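NAD-dependent epimerase/dehydratase domain-containing protein (Ruegeria pomeroyi DSS-3, PDB 3IUS) is of unknown function but probably binds NAD(P) through a Rossmann-type domain of the atypical short-chain dehydrogenase/reductase kind. Local coordinates at residues G14-V19 with E186-V191; L192-A197 with L264-K269. All coordinates share one frame; numbering follows the deposited sequence. Where two conformers were deposited one is given.

Contact 1 of 2, residues G14-V19 with E186-V191; sequences GYTARV and EDIAQV. With EDO (1,2-ethanediol), chain E.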
# COMPACT_ATOMS: atom_id res chain seq x y z
N GLY A 14 5.77 -0.13 -8.82
CA GLY A 14 5.29 1.24 -8.89
C GLY A 14 5.76 2.12 -7.75
O GLY A 14 6.86 1.94 -7.23
N TYR A 15 4.91 3.06 -7.36
CA TYR A 15 5.25 4.07 -6.36
C TYR A 15 5.91 3.49 -5.11
O TYR A 15 7.01 3.90 -4.73
CB TYR A 15 4.01 4.89 -6.00
CG TYR A 15 4.29 6.04 -5.06
CD1 TYR A 15 4.87 7.22 -5.54
CD2 TYR A 15 3.97 5.96 -3.72
CE1 TYR A 15 5.13 8.28 -4.68
CE2 TYR A 15 4.23 7.01 -2.86
CZ TYR A 15 4.81 8.16 -3.34
OH TYR A 15 5.06 9.20 -2.48
N THR A 16 5.24 2.53 -4.48
CA THR A 16 5.72 1.92 -3.24
C THR A 16 6.98 1.09 -3.43
O THR A 16 7.97 1.28 -2.72
CB THR A 16 4.62 1.05 -2.59
OG1 THR A 16 3.54 1.90 -2.16
CG2 THR A 16 5.17 0.29 -1.39
N ALA A 17 6.95 0.17 -4.39
CA ALA A 17 8.08 -0.73 -4.62
C ALA A 17 9.36 0.02 -5.01
O ALA A 17 10.46 -0.43 -4.71
CB ALA A 17 7.72 -1.76 -5.69
N ARG A 18 9.21 1.17 -5.66
CA ARG A 18 10.36 1.98 -6.06
C ARG A 18 11.09 2.59 -4.87
O ARG A 18 12.32 2.72 -4.90
CB ARG A 18 9.95 3.06 -7.07
CG ARG A 18 9.64 2.48 -8.43
CD ARG A 18 8.95 3.47 -9.34
NE ARG A 18 8.25 2.78 -10.42
CZ ARG A 18 7.62 3.37 -11.41
NH1 ARG A 18 7.59 4.70 -11.48
NH2 ARG A 18 7.01 2.64 -12.35
N VAL A 19 10.36 2.99 -3.84
CA VAL A 19 11.01 3.51 -2.64
C VAL A 19 11.80 2.40 -1.97
O VAL A 19 12.91 2.63 -1.49
CB VAL A 19 10.02 4.14 -1.64
CG1 VAL A 19 9.14 5.17 -2.34
CG2 VAL A 19 9.18 3.08 -0.97
N GLU A 186 7.55 5.85 3.01
CA GLU A 186 8.81 5.50 3.66
C GLU A 186 8.62 4.45 4.76
O GLU A 186 9.46 3.57 4.95
CB GLU A 186 9.52 6.73 4.22
CG GLU A 186 10.29 7.53 3.17
CD GLU A 186 11.49 6.77 2.60
OE1 GLU A 186 11.99 7.18 1.53
OE2 GLU A 186 11.93 5.78 3.22
N ASP A 187 7.50 4.55 5.48
CA ASP A 187 7.19 3.59 6.53
C ASP A 187 6.79 2.23 5.96
O ASP A 187 7.07 1.19 6.56
CB ASP A 187 6.14 4.15 7.48
CG ASP A 187 6.73 5.12 8.49
OD1 ASP A 187 7.91 4.92 8.87
OD2 ASP A 187 6.04 6.09 8.89
N ILE A 188 6.14 2.23 4.80
CA ILE A 188 5.89 0.97 4.12
C ILE A 188 7.23 0.29 3.81
O ILE A 188 7.40 -0.92 4.02
CB ILE A 188 5.09 1.15 2.82
CG1 ILE A 188 3.76 1.85 3.10
CG2 ILE A 188 4.87 -0.21 2.16
CD1 ILE A 188 3.00 2.27 1.83
N ALA A 189 8.17 1.08 3.31
CA ALA A 189 9.49 0.56 2.96
C ALA A 189 10.17 -0.07 4.18
O ALA A 189 10.79 -1.13 4.08
CB ALA A 189 10.36 1.66 2.36
N GLN A 190 10.02 0.58 5.33
CA GLN A 190 10.55 0.07 6.59
C GLN A 190 9.98 -1.30 6.92
O GLN A 190 10.71 -2.23 7.27
CB GLN A 190 10.23 1.02 7.74
CG GLN A 190 11.21 2.16 7.92
CD GLN A 190 11.23 2.66 9.36
OE1 GLN A 190 12.20 2.47 10.08
NE2 GLN A 190 10.13 3.28 9.78
N VAL A 191 8.66 -1.41 6.83
CA VAL A 191 7.97 -2.65 7.15
C VAL A 191 8.41 -3.79 6.23
O VAL A 191 8.74 -4.90 6.70
CB VAL A 191 6.43 -2.46 7.08
CG1 VAL A 191 5.72 -3.81 7.14
CG2 VAL A 191 5.96 -1.54 8.20
C1 EDO E . 13.37 6.27 -0.94
O1 EDO E . 14.04 4.97 -0.71
C2 EDO E . 13.33 6.74 -2.37
O2 EDO E . 12.33 7.36 -3.14
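Thr16 and Ile188 meet methyl to methyl where the helix of residues 15-24 packs against that of residues 185-197, and they illustrate how beta-branched side chains mesh through their methyls. Thr16 CG2, set anti to the backbone N, touches Ile188 CG2 at 3.6 Å, and the two side chains cross at about a right angle. On the other branch the match is looser: Thr16 OG1 lies 4.0 Å from Ile188 CD1, a van der Waals neighbour. Ile188 thus offers its short branch to the threonine methyl and its long branch to the hydroxyl side.

One helical turn further on, Val19 points its CB at the partner helix. In one of its two conformers its CG2, lodged between the backbone N and the carbonyl carbon (chi1 -52°), reaches Ala189 CB at 3.8 Å. Because Ala189 presents nothing larger than a methyl, the backbones can approach to 6.5 Å between Val19 CA and Ala189 CA. The interface is wholly van der Waals in character.

An ethanediol, probably from the crystallisation liquor, sits at the margin, its O1 donating a hydrogen bond to Val19 O at 2.7 Å; Arg22 also bonds this molecule. On Ile188's own helix, Gln190 NE2 donates to Asp187 OD1 at 2.9 Å, a bent bond of 135°, and the pair also bonds the chain at Arg267 and Lys269.

Gly14 and Ala17 belong to a GxGxxA pattern, consistent with the dinucleotide-binding turn of a Rossmann fold, whose strand 7-11 leads into helix 15-24. Val185, at the start of Ile188's helix, touches Thr16 and Val19. Ile154 of strand 146-155 packs on Thr16 and Ile188, so both helices and this parallel-sheet strand meet in a largely buried, mostly apolar layer.

Contact 2 of 2, residues L192-A197 with L264-K269; sequences LAASMA and LGVRLK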
# COMPACT_ATOMS: atom_id res chain seq x y z
N LEU A 192 8.41 -3.53 4.93
CA LEU A 192 8.82 -4.53 3.95
C LEU A 192 10.23 -5.02 4.24
O LEU A 192 10.50 -6.23 4.29
CB LEU A 192 8.71 -3.97 2.53
CG LEU A 192 7.26 -3.75 2.07
CD1 LEU A 192 7.20 -3.11 0.67
CD2 LEU A 192 6.49 -5.07 2.11
N ALA A 193 11.14 -4.07 4.44
CA ALA A 193 12.52 -4.41 4.77
C ALA A 193 12.58 -5.23 6.06
O ALA A 193 13.27 -6.26 6.11
CB ALA A 193 13.37 -3.15 4.88
N ALA A 194 11.85 -4.81 7.08
CA ALA A 194 11.84 -5.52 8.36
C ALA A 194 11.34 -6.95 8.21
O ALA A 194 11.91 -7.89 8.79
CB ALA A 194 11.01 -4.77 9.40
N SER A 195 10.28 -7.13 7.43
CA SER A 195 9.70 -8.45 7.22
C SER A 195 10.67 -9.33 6.44
O SER A 195 10.86 -10.51 6.77
CB SER A 195 8.36 -8.35 6.48
OG SER A 195 7.80 -9.63 6.26
N MSE A 196 11.30 -8.76 5.41
CA MSE A 196 12.36 -9.47 4.70
C MSE A 196 13.41 -10.00 5.68
O MSE A 196 13.91 -11.11 5.53
CB MSE A 196 13.01 -8.59 3.64
CG MSE A 196 12.34 -8.63 2.27
SE MSE A 196 12.58 -6.98 1.25
CE MSE A 196 11.86 -7.60 -0.45
N ALA A 197 13.73 -9.20 6.70
CA ALA A 197 14.76 -9.57 7.67
C ALA A 197 14.30 -10.63 8.67
O ALA A 197 15.09 -11.47 9.11
CB ALA A 197 15.28 -8.34 8.41
N LEU A 264 7.92 -7.00 14.19
CA LEU A 264 8.93 -6.63 13.21
C LEU A 264 9.94 -5.61 13.71
O LEU A 264 10.96 -5.37 13.06
CB LEU A 264 8.28 -6.09 11.93
CG LEU A 264 7.34 -7.02 11.16
CD1 LEU A 264 6.93 -6.39 9.83
CD2 LEU A 264 7.95 -8.40 10.95
N GLY A 265 9.66 -4.97 14.85
CA GLY A 265 10.56 -3.99 15.41
C GLY A 265 10.52 -2.65 14.71
O GLY A 265 11.41 -1.82 14.88
N VAL A 266 9.48 -2.42 13.91
CA VAL A 266 9.35 -1.17 13.18
C VAL A 266 8.98 -0.01 14.10
O VAL A 266 8.13 -0.14 14.97
CB VAL A 266 8.29 -1.28 12.06
CG1 VAL A 266 7.87 0.11 11.57
CG2 VAL A 266 8.82 -2.13 10.91
N ARG A 267 9.65 1.12 13.89
CA ARG A 267 9.29 2.35 14.57
C ARG A 267 8.97 3.40 13.51
O ARG A 267 9.84 3.82 12.76
CB ARG A 267 10.41 2.81 15.50
CG ARG A 267 10.03 4.01 16.34
CD ARG A 267 10.91 4.18 17.58
NE ARG A 267 10.30 5.14 18.49
CZ ARG A 267 10.25 6.45 18.27
NH1 ARG A 267 9.66 7.25 19.14
NH2 ARG A 267 10.79 6.95 17.17
N LEU A 268 7.70 3.80 13.46
CA LEU A 268 7.23 4.72 12.43
C LEU A 268 8.01 6.03 12.38
O LEU A 268 8.22 6.69 13.40
CB LEU A 268 5.74 5.01 12.63
CG LEU A 268 4.76 3.84 12.59
CD1 LEU A 268 3.33 4.38 12.77
CD2 LEU A 268 4.90 3.06 11.28
N LYS A 269 8.43 6.40 11.18
CA LYS A 269 9.08 7.69 10.94
C LYS A 269 8.03 8.78 11.00
O LYS A 269 8.31 9.91 11.42
CB LYS A 269 9.73 7.72 9.55
CG LYS A 269 10.94 6.82 9.38
CD LYS A 269 11.38 6.80 7.91
CE LYS A 269 12.81 6.31 7.75
NZ LYS A 269 12.98 4.86 8.08
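The final turn and a half of helix 185-197 passes an irregular segment that leaves the preceding helix through Gly265 (phi 77°), the backbones coming within 5.8 Å between Ala194 CA and Leu264 CA. Ala194 carries most of the contact from the helix side. Its methyl meets both Leu264 and Val266: Ala194 CB lies 3.9 Å from Leu264 CB. On the valine it is Val266 CG2 that approaches Ala194 CB, at 3.7 Å.

Leu264 then reaches past the alanine to the next residue. With CG anti to its carbonyl carbon (chi1 -60°), it spreads its two methyls over Ser195: Leu264 CD2 approaches Ser195 CA and Leu264 CD1 approaches Ser195 CB, each at 4.1 Å. The serine meets leucine through carbon, while its hydroxyl is hydrogen-bonded to Trp97 NE1 outside the two segments.

Leu264 and Val266 also touch Val191, one turn earlier on the helix, extending this apolar seam. The arrangement is that of a C-terminal segment, between helices 258-262 and 273-282, laid along a helix that flanks the parallel sheet of a Rossmann-like alpha/beta domain and that also packs on strand 146-155 and helix 15-24.

Overall arrangement
Contact 1 and contact 2 lie in series along helix 185-197, with centres 11 Å apart: residues 186-191 meet the early helix 15-24, and residues 192-197 meet the late segment 264-269. The helix therefore joins parts from near the two ends of the chain, while strand 146-155 of the parallel sheet packs against it at both contacts. The two sites also touch directly, since Asp187 OD1 probably accepts a hydrogen bond from Lys269 N and Gln190 NE2 probably donates one to Arg267 O. Contact 1 lies beside the likely dinucleotide-binding turn, whereas contact 2, farther from the centre of the chain, joins the C-terminal region to the same domain.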